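Local coordinates for hydroxynitrile lyase (Passiflora edulis, PDB 5Y02), which probably cleaves cyanohydrins as a lyase, and is captured here with (R)-mandelonitrile bound in the pocket of its dimeric alpha/beta-barrel fold, at residues M41-G47 with H63-F69. Sequence-based numbering, arbitrary orientation. Where two conformers were deposited one is given.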
loop_
_atom_site.group_PDB
_atom_site.type_symbol
_atom_site.label_atom_id
_atom_site.label_comp_id
_atom_site.label_asym_id
_atom_site.label_seq_id
_atom_site.Cartn_x
_atom_site.Cartn_y
_atom_site.Cartn_z
ATOM N N MET A 41 -11.570 0.424 -12.467
ATOM C CA MET A 41 -10.749 1.000 -11.391
ATOM C C MET A 41 -11.579 1.926 -10.518
ATOM O O MET A 41 -12.046 2.961 -10.996
ATOM C CB MET A 41 -9.532 1.752 -11.940
ATOM C CG MET A 41 -8.607 2.230 -10.822
ATOM S SD MET A 41 -6.968 2.795 -11.327
ATOM C CE MET A 41 -7.366 4.478 -11.767
ATOM N N LYS A 42 -11.751 1.573 -9.246
ATOM C CA LYS A 42 -12.515 2.394 -8.309
ATOM C C LYS A 42 -11.707 2.874 -7.116
ATOM O O LYS A 42 -10.651 2.311 -6.782
ATOM C CB LYS A 42 -13.705 1.618 -7.745
ATOM C CG LYS A 42 -14.640 1.015 -8.765
ATOM C CD LYS A 42 -15.332 2.042 -9.641
ATOM C CE LYS A 42 -16.631 1.482 -10.229
ATOM N NZ LYS A 42 -16.568 0.042 -10.632
ATOM N N GLU A 43 -12.240 3.924 -6.487
ATOM C CA GLU A 43 -11.737 4.460 -5.234
ATOM C C GLU A 43 -10.236 4.799 -5.299
ATOM O O GLU A 43 -9.493 4.596 -4.344
ATOM C CB GLU A 43 -12.051 3.476 -4.090
ATOM C CG GLU A 43 -13.546 3.145 -3.937
ATOM C CD GLU A 43 -14.409 4.335 -3.505
ATOM O OE1 GLU A 43 -13.865 5.353 -3.016
ATOM O OE2 GLU A 43 -15.653 4.253 -3.641
ATOM N N TRP A 44 -9.796 5.333 -6.428
ATOM C CA TRP A 44 -8.386 5.669 -6.581
ATOM C C TRP A 44 -8.033 6.837 -5.664
ATOM O O TRP A 44 -8.779 7.833 -5.564
ATOM C CB TRP A 44 -8.052 5.945 -8.053
ATOM C CG TRP A 44 -6.613 6.283 -8.342
ATOM C CD1 TRP A 44 -5.580 5.411 -8.568
ATOM C CD2 TRP A 44 -6.056 7.597 -8.446
ATOM N NE1 TRP A 44 -4.411 6.115 -8.819
ATOM C CE2 TRP A 44 -4.680 7.453 -8.754
ATOM C CE3 TRP A 44 -6.588 8.885 -8.328
ATOM C CZ2 TRP A 44 -3.848 8.542 -8.952
ATOM C CZ3 TRP A 44 -5.755 9.967 -8.524
ATOM C CH2 TRP A 44 -4.394 9.787 -8.817
ATOM N N LYS A 45 -6.931 6.679 -4.930
ATOM C CA LYS A 45 -6.402 7.717 -4.055
ATOM C C LYS A 45 -4.887 7.578 -4.096
ATOM O O LYS A 45 -4.354 6.525 -4.480
ATOM C CB LYS A 45 -6.897 7.583 -2.601
ATOM C CG LYS A 45 -8.411 7.451 -2.437
ATOM C CD LYS A 45 -8.841 7.104 -1.016
ATOM C CE LYS A 45 -10.214 6.431 -0.963
ATOM N NZ LYS A 45 -11.275 7.123 -1.747
ATOM N N TRP A 46 -4.199 8.642 -3.728
ATOM C CA TRP A 46 -2.733 8.621 -3.738
ATOM C C TRP A 46 -2.213 9.610 -2.724
ATOM O O TRP A 46 -2.965 10.454 -2.209
ATOM C CB TRP A 46 -2.203 8.953 -5.139
ATOM C CG TRP A 46 -2.406 10.379 -5.515
ATOM C CD1 TRP A 46 -3.566 10.944 -5.961
ATOM C CD2 TRP A 46 -1.437 11.445 -5.457
ATOM N NE1 TRP A 46 -3.388 12.278 -6.167
ATOM C CE2 TRP A 46 -2.091 12.618 -5.878
ATOM C CE3 TRP A 46 -0.086 11.516 -5.094
ATOM C CZ2 TRP A 46 -1.448 13.857 -5.931
ATOM C CZ3 TRP A 46 0.571 12.761 -5.160
ATOM C CH2 TRP A 46 -0.125 13.912 -5.565
ATOM N N GLY A 47 -0.920 9.532 -2.455
ATOM C CA GLY A 47 -0.253 10.566 -1.699
ATOM C C GLY A 47 1.241 10.389 -1.637
ATOM O O GLY A 47 1.783 9.420 -2.179
ATOM N N HIS A 63 5.886 7.852 -3.275
ATOM C CA HIS A 63 4.472 7.948 -3.621
ATOM C C HIS A 63 3.775 6.602 -3.447
ATOM O O HIS A 63 4.363 5.525 -3.708
ATOM C CB HIS A 63 4.322 8.313 -5.072
ATOM C CG HIS A 63 4.679 9.720 -5.401
ATOM N ND1 HIS A 63 5.977 10.188 -5.385
ATOM C CD2 HIS A 63 3.906 10.747 -5.835
ATOM C CE1 HIS A 63 5.980 11.451 -5.776
ATOM N NE2 HIS A 63 4.740 11.814 -6.055
ATOM N N ALA A 64 2.518 6.671 -3.002
ATOM C CA ALA A 64 1.639 5.516 -2.939
ATOM C C ALA A 64 0.361 5.819 -3.711
ATOM O O ALA A 64 -0.113 6.967 -3.724
ATOM C CB ALA A 64 1.293 5.168 -1.499
ATOM N N TYR A 65 -0.177 4.777 -4.323
ATOM C CA TYR A 65 -1.437 4.857 -5.077
ATOM C C TYR A 65 -2.260 3.622 -4.723
ATOM O O TYR A 65 -1.751 2.492 -4.770
ATOM C CB TYR A 65 -1.182 4.897 -6.585
ATOM C CG TYR A 65 -0.020 5.752 -6.995
ATOM C CD1 TYR A 65 1.282 5.252 -6.905
ATOM C CD2 TYR A 65 -0.191 7.047 -7.469
ATOM C CE1 TYR A 65 2.370 6.006 -7.275
ATOM C CE2 TYR A 65 0.908 7.818 -7.846
ATOM C CZ TYR A 65 2.191 7.283 -7.749
ATOM O OH TYR A 65 3.310 7.996 -8.101
ATOM N N GLU A 66 -3.537 3.829 -4.418
ATOM C CA GLU A 66 -4.414 2.739 -4.050
ATOM C C GLU A 66 -5.654 2.777 -4.932
ATOM O O GLU A 66 -6.159 3.864 -5.269
ATOM C CB GLU A 66 -4.810 2.843 -2.565
ATOM C CG GLU A 66 -5.239 4.233 -2.115
ATOM C CD GLU A 66 -5.724 4.270 -0.680
ATOM O OE1 GLU A 66 -6.915 3.975 -0.459
ATOM O OE2 GLU A 66 -4.902 4.546 0.232
ATOM N N SER A 67 -6.137 1.601 -5.284
ATOM C CA SER A 67 -7.418 1.480 -6.003
ATOM C C SER A 67 -8.047 0.123 -5.734
ATOM O O SER A 67 -7.422 -0.792 -5.161
ATOM C CB SER A 67 -7.240 1.742 -7.487
ATOM O OG SER A 67 -6.237 0.941 -8.062
ATOM N N THR A 68 -9.312 0.009 -6.106
ATOM C CA THR A 68 -10.087 -1.163 -5.788
ATOM C C THR A 68 -10.735 -1.668 -7.069
ATOM O O THR A 68 -11.222 -0.870 -7.852
ATOM C CB THR A 68 -11.172 -0.832 -4.744
ATOM O OG1 THR A 68 -10.570 -0.394 -3.529
ATOM C CG2 THR A 68 -12.030 -2.055 -4.450
ATOM N N PHE A 69 -10.725 -2.987 -7.261
ATOM C CA PHE A 69 -11.391 -3.655 -8.364
ATOM C C PHE A 69 -12.401 -4.665 -7.835
ATOM O O PHE A 69 -12.173 -5.297 -6.811
ATOM C CB PHE A 69 -10.365 -4.334 -9.259
ATOM C CG PHE A 69 -9.442 -3.368 -9.898
ATOM C CD1 PHE A 69 -8.330 -2.881 -9.202
ATOM C CD2 PHE A 69 -9.695 -2.891 -11.188
ATOM C CE1 PHE A 69 -7.489 -1.939 -9.788
ATOM C CE2 PHE A 69 -8.855 -1.959 -11.764
ATOM C CZ PHE A 69 -7.743 -1.490 -11.071
HETATM O O HOH W 1 -8.984 3.545 -1.954
#
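K42, K45 and G47 pair with T68, E66 and A64 through six backbone hydrogen bonds, joining strand 44-48, outermost in this chain but met by the second subunit at W46, to strand 63-69 in the antiparallel sheet of a dimeric alpha/beta-barrel (Dabb) domain. The axes of strand segments 44-47 and 63-69 run at 168°, nearly antiparallel, and the register slips by one residue between K42 and K45, which defines a beta bulge at E43-W44. Next to it E66 O accepts K45 N in the carbonyl plane and also meets the CA-H of W44, with CA 3.2 Å from that oxygen.

The tightly packed side is the face of W46 and Y65, turned toward helix 21-37, together with the buried M41, W44 and F69; S67 lies near the bound mandelonitrile. The M41 and F69 side chains cross obliquely, M41 CB lying 3.8 Å from F69 CE2. A trans first torsion (chi1 -174°) carries M41 CG to S67 CB at 3.6 Å. F69 also meets F75 edge-to-face and the ring of F78. Replacing F69 by an alanine is likely to open a gap beside M41 CB and take an aromatic neighbour from F75 and F78. W44 and Y65 point the same way, W44 CZ2 approaching the tyrosine at its ring edge, 4.2 Å from CD2. Farther along, W46 CB sits 3.6 Å from Y65 CD2 and over one face of the W44 indole, toward its rim.

The solvent side is the K42-E43 end, where both residues are exposed. The face of K45, E66 and A64 is instead covered by the second subunit, whose E107 forms a salt bridge with K45 NZ. The E66 carboxylate is buried, gripped by R8 of its own chain and by R8 and Y103 of the second subunit. One water bridges the bulge to this glutamate, donating to E43 O and, at 2.6 Å, to E66 OE1.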